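Local coordinates for glycosyl transferases group 1 family protein (Francisella tularensis subsp. tularensis, PDB 5I45) that probably transfers sugar from an activated donor to an acceptor, the crystallised piece being the C-terminal domain of a GT-B-type glycosyltransferase, at residues Lys29-Phe35 with Asp60-Ile66; Ser119-Gly125 with Ala143-Pro147; Leu129-Ala133 with Asp190-Thr194. All blocks are in the same frame, centred on the assembly; numbering follows the deposited sequence.

Interaction 1: residues Lys29-Phe35 with Asp60-Ile66; sequences KYGIGIF and DWTAVVI
Y30 to F35 and W61 to I66 run as adjacent parallel strands, their axes approaching to 4.6 Å with a twist of 24°. D60 O opens the ladder by accepting from both K29 N and Y30 N, the bond from K29 N being the shorter at 2.8 Å. The bonds then alternate: T62 N to Y30 O, I32 N to T62 O, V64 N to I32 O, I34 N to V64 O and I66 N to I34 O. CA-H...O contacts fill the gaps, as where A63 CA lies 3.2 Å from I32 O.

With helix 44-57 between them, the strands form a beta-alpha-beta unit of the Rossmann-like sheet that characterises GT-B domains. The face carrying Y30, W61, I32, A63, I34 and V65 is the one on which F47 and L55 of that helix rest.

Here chi1 of -75° puts W61 CG anti to the carbonyl carbon, and the indole extends toward strand 30-35, where Y30 CB lies over its six-membered ring, 3.3 Å from the centroid in a CH-pi contact. The Y30 ring is slid off the indole, so the nearly parallel planes barely overlap. I32 meets the same indole at its rim, CG1 to CE3 3.7 Å. Beta-branched I32, I34 and V65 suit extended backbone; I32 and I34 pack on F47, and I34 CG2 meets V65 CG2.

On the reverse face the glycines G31 and G33 leave V64 CG2 room to lie against the strand, 4.0 Å from G33 CA. F35 offers a ring face to I66 CB, 4.2 Å from its centroid, while Y109 stacks on F35.

Interaction 2: residues Ser119-Gly125 with Ala143-Pro147; sequences SHKEGFG and AGAWP
A143 and W146 make most of the contact with the loop S119-G125. The methyl of A143 points into the bend of the loop, where its CB lies 3.5 Å from S119 O and equally near K121 O; so small a side chain suits a place ringed by backbone carbonyls. Farther along, W146 and F124 lie side by side, and an edge of the F124 ring faces the six-membered ring of W146 in an offset edge-to-face pair with planes at 75°. W146 reaches it with CG anti to the backbone N (chi1 -170°). F124 O sits at the edge of the indole, in its plane, while P147, joined by a cis peptide, lays CB over an indole face. G125, with positive phi (77°) and no side chain, can bring its CA within 3.4 Å of W146 O in a CA-H...O contact.

No direct hydrogen bond joins the two segments; two waters carry polar links between them. One accepts from G125 N at 2.7 Å and donates to A143 O; another donates to H120 O and accepts from A143 N at 3.0 Å. S119 OG donates to E122 O along a lone pair at 2.6 Å, tying the turn together. T141 OG1, just past strand 137-140, bonds to both S119 O and G144 N, linking the segments.

E122 and E130 have the EX7E spacing of GT4 enzymes, in which the loop holding the first glutamate probably lines the donor site. The loop follows strand 114-117, G125 is the N-cap of helix 126-133, and A143-P147 lies beyond strand 137-140.

Interaction 3: residues Leu129-Ala133 with Asp190-Thr194; sequences LEAMA and DLVTT
V192 wedges its two methyls against three residues of helix 126-133. CG1 lies in a notch between L129 and selenomethionine M132: L129 CD2 stands 3.6 Å from it, and M132 CB 3.7 Å. CG2 turns to the neighbouring backbone, 3.5 Å from A133 N and 4.0 Å from A133 CB. That split follows from chi1 of -54°, which sets CG1 anti to the carbonyl carbon and CG2 between the backbone N and the carbonyl carbon.

The V192 side chain meets that of M132 at about a right angle. M132 bends at its third torsion (chi3 84°), bringing CE alongside V192 CG1 and 4.1 Å from L191 CD2. M132 and V192 were each modelled in two conformers, of which one is described, so the finer packing is less certain. The small side chain of alanine lets V192 CG2 reach the A133 backbone.

The side-chain contacts are all apolar, with no hydrogen bond across the segments, and M132 also touches V138 of strand 137-140. With short segment axes 8.8 Å apart and directions at 108°, this is a steep helix crossing that lays the C-terminal helix 178-195 against a helix of the C-terminal Rossmann-like domain of a GT-B fold.

In the fold
Interaction 1 lies near the centre of the domain, where two inner strands of the parallel sheet are joined by backbone hydrogen bonds and largely buried side chains. Interaction 2 is only partly buried and sits at the ends of strands 114-117 and 137-140; loops meet there through water, carbonyls and an aromatic pair. Interaction 3, buried but peripheral, relies on apolar side chains, chiefly the methyls of V192, to pack the last helix. The second and third contacts adjoin in sequence: G125 caps the helix carrying 129-133, and their segments alternate along the chain. Interaction 1 is already closed when they begin, its centre about 20 Å from each of theirs.

Interaction 1: residues Lys29-Phe35 with Asp60-Ile66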
loop_
_atom_site.group_PDB
_atom_site.type_symbol
_atom_site.label_atom_id
_atom_site.label_comp_id
_atom_site.label_asym_id
_atom_site.label_seq_id
_atom_site.Cartn_x
_atom_site.Cartn_y
_atom_site.Cartn_z
ATOM N N LYS A 29 8.125 5.536 11.660
ATOM C CA LYS A 29 8.816 4.271 11.870
ATOM C C LYS A 29 8.284 3.105 11.035
ATOM O O LYS A 29 8.987 2.134 10.802
ATOM C CB LYS A 29 8.757 3.917 13.353
ATOM C CG LYS A 29 9.589 4.863 14.210
ATOM C CD LYS A 29 9.469 4.543 15.689
ATOM C CE LYS A 29 10.172 5.585 16.538
ATOM N NZ LYS A 29 11.630 5.575 16.276
ATOM N N TYR A 30 7.038 3.211 10.597
ATOM C CA TYR A 30 6.335 2.129 9.862
ATOM C C TYR A 30 5.574 2.767 8.737
ATOM O O TYR A 30 4.998 3.852 8.904
ATOM C CB TYR A 30 5.335 1.405 10.781
ATOM C CG TYR A 30 5.945 0.868 12.036
ATOM C CD1 TYR A 30 6.599 -0.368 12.041
ATOM C CD2 TYR A 30 5.911 1.601 13.209
ATOM C CE1 TYR A 30 7.189 -0.859 13.205
ATOM C CE2 TYR A 30 6.510 1.129 14.375
ATOM C CZ TYR A 30 7.151 -0.090 14.360
ATOM O OH TYR A 30 7.714 -0.545 15.542
ATOM N N GLY A 31 5.544 2.091 7.596
ATOM C CA GLY A 31 4.913 2.615 6.416
ATOM C C GLY A 31 3.772 1.846 5.808
ATOM O O GLY A 31 3.716 0.608 5.851
ATOM N N ILE A 32 2.895 2.601 5.193
ATOM C CA ILE A 32 1.757 2.126 4.407
ATOM C C ILE A 32 1.902 2.721 3.027
ATOM O O ILE A 32 2.133 3.937 2.940
ATOM C CB ILE A 32 0.415 2.609 4.991
ATOM C CG1 ILE A 32 0.244 2.198 6.437
ATOM C CG2 ILE A 32 -0.754 2.176 4.122
ATOM C CD1 ILE A 32 -0.596 3.212 7.188
ATOM N N GLY A 33 1.738 1.965 1.953
ATOM C CA GLY A 33 1.889 2.513 0.629
ATOM C C GLY A 33 0.772 2.169 -0.332
ATOM O O GLY A 33 0.052 1.164 -0.172
ATOM N N ILE A 34 0.659 3.016 -1.356
ATOM C CA ILE A 34 -0.182 2.783 -2.506
ATOM C C ILE A 34 0.669 3.058 -3.753
ATOM O O ILE A 34 1.355 4.070 -3.827
ATOM C CB ILE A 34 -1.504 3.599 -2.500
ATOM C CG1 ILE A 34 -2.388 3.167 -3.681
ATOM C CG2 ILE A 34 -1.268 5.091 -2.508
ATOM C CD1 ILE A 34 -3.829 3.608 -3.574
ATOM N N PHE A 35 0.628 2.130 -4.691
ATOM C CA PHE A 35 1.465 2.170 -5.883
ATOM C C PHE A 35 0.675 2.460 -7.128
ATOM O O PHE A 35 -0.428 1.950 -7.292
ATOM C CB PHE A 35 2.161 0.798 -6.052
ATOM C CG PHE A 35 3.217 0.547 -5.044
ATOM C CD1 PHE A 35 2.888 0.148 -3.764
ATOM C CD2 PHE A 35 4.568 0.711 -5.375
ATOM C CE1 PHE A 35 3.889 -0.112 -2.839
ATOM C CE2 PHE A 35 5.554 0.472 -4.442
ATOM C CZ PHE A 35 5.220 0.078 -3.173
ATOM N N ASP A 60 3.382 7.089 14.808
ATOM C CA ASP A 60 4.586 6.432 14.291
ATOM C C ASP A 60 4.441 5.868 12.872
ATOM O O ASP A 60 5.395 5.354 12.312
ATOM C CB ASP A 60 4.999 5.266 15.199
ATOM C CG ASP A 60 5.589 5.709 16.522
ATOM O OD1 ASP A 60 6.197 6.795 16.624
ATOM O OD2 ASP A 60 5.482 4.910 17.474
ATOM N N TRP A 61 3.235 5.989 12.311
ATOM C CA TRP A 61 2.927 5.454 10.997
ATOM C C TRP A 61 2.867 6.548 9.965
ATOM O O TRP A 61 2.408 7.674 10.241
ATOM C CB TRP A 61 1.628 4.627 11.037
ATOM C CG TRP A 61 1.858 3.281 11.709
ATOM C CD1 TRP A 61 2.082 3.052 13.045
ATOM C CD2 TRP A 61 1.976 2.005 11.066
ATOM N NE1 TRP A 61 2.322 1.721 13.266
ATOM C CE2 TRP A 61 2.219 1.053 12.064
ATOM C CE3 TRP A 61 1.877 1.580 9.727
ATOM C CZ2 TRP A 61 2.377 -0.299 11.766
ATOM C CZ3 TRP A 61 2.028 0.240 9.448
ATOM C CH2 TRP A 61 2.287 -0.681 10.464
ATOM N N THR A 62 3.288 6.209 8.758
ATOM C CA THR A 62 3.342 7.150 7.638
ATOM C C THR A 62 2.797 6.473 6.398
ATOM O O THR A 62 3.055 5.311 6.182
ATOM C CB THR A 62 4.797 7.575 7.424
ATOM O OG1 THR A 62 5.191 8.317 8.565
ATOM C CG2 THR A 62 4.993 8.408 6.154
ATOM N N ALA A 63 2.033 7.200 5.603
ATOM C CA ALA A 63 1.522 6.721 4.344
ATOM C C ALA A 63 2.309 7.362 3.219
ATOM O O ALA A 63 2.551 8.576 3.266
ATOM C CB ALA A 63 0.043 7.066 4.203
ATOM N N VAL A 64 2.640 6.583 2.189
ATOM C CA VAL A 64 3.351 7.062 1.019
ATOM C C VAL A 64 2.582 6.724 -0.239
ATOM O O VAL A 64 2.032 5.624 -0.392
ATOM C CB VAL A 64 4.822 6.550 0.918
ATOM C CG1 VAL A 64 5.671 7.151 2.010
ATOM C CG2 VAL A 64 4.916 5.046 0.959
ATOM N N VAL A 65 2.525 7.693 -1.142
ATOM C CA VAL A 65 1.915 7.486 -2.441
ATOM C C VAL A 65 3.092 7.373 -3.423
ATOM O O VAL A 65 3.854 8.360 -3.609
ATOM C CB VAL A 65 1.024 8.659 -2.813
ATOM C CG1 VAL A 65 0.459 8.465 -4.214
ATOM C CG2 VAL A 65 -0.093 8.812 -1.787
ATOM N N ILE A 66 3.270 6.181 -3.979
ATOM C CA ILE A 66 4.361 5.849 -4.897
ATOM C C ILE A 66 3.799 5.852 -6.313
ATOM O O ILE A 66 3.161 4.892 -6.727
ATOM C CB ILE A 66 4.956 4.442 -4.593
ATOM C CG1 ILE A 66 5.286 4.293 -3.097
ATOM C CG2 ILE A 66 6.176 4.162 -5.468
ATOM C CD1 ILE A 66 6.321 5.283 -2.612
#

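Interaction 2: residues Ser119-Gly125 with Ala143-Pro147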
loop_
_atom_site.group_PDB
_atom_site.type_symbol
_atom_site.label_atom_id
_atom_site.label_comp_id
_atom_site.label_asym_id
_atom_site.label_seq_id
_atom_site.Cartn_x
_atom_site.Cartn_y
_atom_site.Cartn_z
ATOM N N SER A 119 -7.900 0.290 -6.365
ATOM C CA SER A 119 -8.463 0.570 -7.687
ATOM C C SER A 119 -9.939 0.237 -7.778
ATOM O O SER A 119 -10.397 -0.764 -7.267
ATOM C CB SER A 119 -7.728 -0.216 -8.730
ATOM O OG SER A 119 -8.208 0.103 -10.022
ATOM N N HIS A 120 -10.686 1.080 -8.468
ATOM C CA HIS A 120 -12.105 0.806 -8.613
ATOM C C HIS A 120 -12.395 -0.359 -9.550
ATOM O O HIS A 120 -13.273 -1.190 -9.276
ATOM C CB HIS A 120 -12.848 2.030 -9.106
ATOM C CG HIS A 120 -12.740 3.210 -8.200
ATOM N ND1 HIS A 120 -13.112 4.477 -8.588
ATOM C CD2 HIS A 120 -12.235 3.332 -6.950
ATOM C CE1 HIS A 120 -12.903 5.316 -7.596
ATOM N NE2 HIS A 120 -12.362 4.650 -6.594
ATOM N N LYS A 121 -11.638 -0.413 -10.640
ATOM C CA LYS A 121 -11.877 -1.391 -11.736
ATOM C C LYS A 121 -10.636 -1.900 -12.421
ATOM O O LYS A 121 -10.563 -3.076 -12.783
ATOM C CB LYS A 121 -12.746 -0.751 -12.847
ATOM C CG LYS A 121 -14.126 -0.385 -12.397
ATOM C CD LYS A 121 -15.017 0.078 -13.526
ATOM C CE LYS A 121 -16.442 0.214 -13.030
ATOM N NZ LYS A 121 -17.071 -1.097 -12.680
ATOM N N GLU A 122 -9.671 -1.020 -12.647
ATOM C CA GLU A 122 -8.473 -1.372 -13.414
ATOM C C GLU A 122 -7.486 -2.183 -12.603
ATOM O O GLU A 122 -7.355 -1.993 -11.383
ATOM C CB GLU A 122 -7.818 -0.088 -13.936
ATOM C CG GLU A 122 -8.776 0.701 -14.807
ATOM C CD GLU A 122 -8.325 2.116 -15.086
ATOM O OE1 GLU A 122 -7.143 2.434 -14.893
ATOM O OE2 GLU A 122 -9.167 2.913 -15.512
ATOM N N GLY A 123 -6.779 -3.074 -13.297
ATOM C CA GLY A 123 -5.759 -3.918 -12.709
ATOM C C GLY A 123 -5.853 -5.379 -12.953
ATOM O O GLY A 123 -6.926 -5.921 -13.214
ATOM N N PHE A 124 -4.695 -6.028 -12.888
ATOM C CA PHE A 124 -4.591 -7.462 -12.988
ATOM C C PHE A 124 -4.056 -8.079 -11.678
ATOM O O PHE A 124 -3.601 -9.205 -11.691
ATOM C CB PHE A 124 -3.715 -7.855 -14.180
ATOM C CG PHE A 124 -4.208 -7.298 -15.492
ATOM C CD1 PHE A 124 -5.359 -7.809 -16.096
ATOM C CD2 PHE A 124 -3.511 -6.264 -16.127
ATOM C CE1 PHE A 124 -5.805 -7.292 -17.299
ATOM C CE2 PHE A 124 -3.967 -5.758 -17.332
ATOM C CZ PHE A 124 -5.094 -6.281 -17.919
ATOM N N GLY A 125 -4.117 -7.337 -10.584
ATOM C CA GLY A 125 -3.649 -7.852 -9.298
ATOM C C GLY A 125 -2.161 -7.885 -9.079
ATOM O O GLY A 125 -1.725 -8.388 -8.052
ATOM N N ALA A 143 -10.857 -5.343 -7.695
ATOM C CA ALA A 143 -9.933 -4.999 -8.791
ATOM C C ALA A 143 -8.476 -5.079 -8.347
ATOM O O ALA A 143 -7.604 -5.559 -9.086
ATOM C CB ALA A 143 -10.234 -3.597 -9.313
ATOM N N GLY A 144 -8.196 -4.538 -7.164
ATOM C CA GLY A 144 -6.843 -4.496 -6.624
ATOM C C GLY A 144 -6.195 -5.839 -6.443
ATOM O O GLY A 144 -4.978 -5.937 -6.484
ATOM N N ALA A 145 -7.012 -6.865 -6.256
ATOM C CA ALA A 145 -6.521 -8.230 -6.063
ATOM C C ALA A 145 -7.168 -9.237 -7.040
ATOM O O ALA A 145 -7.449 -10.397 -6.702
ATOM C CB ALA A 145 -6.719 -8.648 -4.615
ATOM N N TRP A 146 -7.369 -8.756 -8.261
ATOM C CA TRP A 146 -7.884 -9.545 -9.393
ATOM C C TRP A 146 -6.940 -10.709 -9.766
ATOM O O TRP A 146 -5.730 -10.521 -9.727
ATOM C CB TRP A 146 -8.090 -8.610 -10.592
ATOM C CG TRP A 146 -8.819 -9.265 -11.712
ATOM C CD1 TRP A 146 -10.165 -9.298 -11.900
ATOM C CD2 TRP A 146 -8.244 -10.016 -12.777
ATOM N NE1 TRP A 146 -10.470 -10.017 -13.025
ATOM C CE2 TRP A 146 -9.307 -10.469 -13.588
ATOM C CE3 TRP A 146 -6.931 -10.358 -13.122
ATOM C CZ2 TRP A 146 -9.103 -11.260 -14.727
ATOM C CZ3 TRP A 146 -6.724 -11.136 -14.273
ATOM C CH2 TRP A 146 -7.807 -11.572 -15.058
ATOM N N PRO A 147 -7.435 -11.927 -10.019
ATOM C CA PRO A 147 -8.812 -12.366 -9.880
ATOM C C PRO A 147 -8.926 -13.244 -8.617
ATOM O O PRO A 147 -8.375 -14.351 -8.561
ATOM C CB PRO A 147 -9.029 -13.231 -11.132
ATOM C CG PRO A 147 -7.665 -13.721 -11.496
ATOM C CD PRO A 147 -6.631 -12.925 -10.742
HETATM O O HOH W 1 -13.000 -3.328 -7.326
HETATM O O HOH W 2 -4.890 -4.977 -9.592
#

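Interaction 3: residues Leu129-Ala133 with Asp190-Thr194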
loop_
_atom_site.group_PDB
_atom_site.type_symbol
_atom_site.label_atom_id
_atom_site.label_comp_id
_atom_site.label_asym_id
_atom_site.label_seq_id
_atom_site.Cartn_x
_atom_site.Cartn_y
_atom_site.Cartn_z
ATOM N N LEU A 129 0.078 -8.931 -5.732
ATOM C CA LEU A 129 1.040 -10.031 -5.756
ATOM C C LEU A 129 2.451 -9.578 -5.394
ATOM O O LEU A 129 3.161 -10.278 -4.659
ATOM C CB LEU A 129 1.047 -10.722 -7.104
ATOM C CG LEU A 129 -0.244 -11.418 -7.480
ATOM C CD1 LEU A 129 -0.131 -11.936 -8.894
ATOM C CD2 LEU A 129 -0.565 -12.541 -6.518
ATOM N N GLU A 130 2.868 -8.430 -5.906
ATOM C CA GLU A 130 4.205 -7.893 -5.616
ATOM C C GLU A 130 4.324 -7.615 -4.109
ATOM O O GLU A 130 5.356 -7.903 -3.493
ATOM C CB GLU A 130 4.437 -6.619 -6.427
ATOM C CG GLU A 130 4.643 -6.840 -7.927
ATOM C CD GLU A 130 4.548 -5.555 -8.766
ATOM O OE1 GLU A 130 4.355 -4.467 -8.231
ATOM O OE2 GLU A 130 4.650 -5.651 -10.010
ATOM N N ALA A 131 3.276 -7.034 -3.540
ATOM C CA ALA A 131 3.248 -6.710 -2.112
ATOM C C ALA A 131 3.291 -7.988 -1.275
ATOM O O ALA A 131 4.054 -8.078 -0.310
ATOM C CB ALA A 131 2.034 -5.895 -1.775
HETATM N N MSE A 132 2.482 -8.976 -1.639
HETATM C CA MSE A 132 2.460 -10.239 -0.912
HETATM C C MSE A 132 3.769 -10.985 -1.015
HETATM O O MSE A 132 4.224 -11.573 -0.039
HETATM C CB MSE A 132 1.287 -11.088 -1.428
HETATM C CG MSE A 132 -0.045 -10.410 -1.074
HETATM SE SE MSE A 132 -1.577 -11.025 -2.149
HETATM C CE MSE A 132 -2.039 -12.656 -1.096
ATOM N N ALA A 133 4.386 -10.958 -2.185
ATOM C CA ALA A 133 5.707 -11.586 -2.365
ATOM C C ALA A 133 6.761 -10.917 -1.484
ATOM O O ALA A 133 7.766 -11.554 -1.144
ATOM C CB ALA A 133 6.105 -11.552 -3.832
ATOM N N ASP A 190 3.080 -16.914 1.615
ATOM C CA ASP A 190 3.050 -18.359 1.385
ATOM C C ASP A 190 2.209 -18.696 0.157
ATOM O O ASP A 190 2.561 -19.570 -0.613
ATOM C CB ASP A 190 2.524 -19.090 2.613
ATOM C CG ASP A 190 3.499 -19.065 3.780
ATOM O OD1 ASP A 190 4.680 -18.740 3.577
ATOM O OD2 ASP A 190 3.099 -19.348 4.923
ATOM N N LEU A 191 1.083 -18.016 0.009
ATOM C CA LEU A 191 0.226 -18.246 -1.120
ATOM C C LEU A 191 0.895 -17.866 -2.427
ATOM O O LEU A 191 0.921 -18.650 -3.362
ATOM C CB LEU A 191 -1.085 -17.466 -0.978
ATOM C CG LEU A 191 -1.992 -17.489 -2.211
ATOM C CD1 LEU A 191 -2.546 -18.873 -2.423
ATOM C CD2 LEU A 191 -3.115 -16.493 -2.036
ATOM N N VAL A 192 1.458 -16.661 -2.502
ATOM C CA VAL A 192 1.988 -16.219 -3.790
ATOM C C VAL A 192 3.264 -16.949 -4.189
ATOM O O VAL A 192 3.450 -17.265 -5.365
ATOM C CB VAL A 192 2.081 -14.679 -3.878
ATOM C CG1 VAL A 192 0.716 -14.085 -3.561
ATOM C CG2 VAL A 192 3.170 -14.144 -2.956
ATOM N N THR A 193 4.115 -17.302 -3.225
ATOM C CA THR A 193 5.346 -18.022 -3.571
ATOM C C THR A 193 5.058 -19.472 -3.982
ATOM O O THR A 193 5.887 -20.115 -4.637
ATOM C CB THR A 193 6.399 -17.977 -2.451
ATOM O OG1 THR A 193 5.827 -18.480 -1.241
ATOM C CG2 THR A 193 6.894 -16.568 -2.247
ATOM N N THR A 194 3.866 -19.970 -3.640
ATOM C CA THR A 194 3.456 -21.320 -4.008
ATOM C C THR A 194 2.663 -21.332 -5.292
ATOM O O THR A 194 2.920 -22.176 -6.159
ATOM C CB THR A 194 2.560 -21.940 -2.928
ATOM O OG1 THR A 194 3.273 -21.990 -1.691
ATOM C CG2 THR A 194 2.106 -23.358 -3.319
#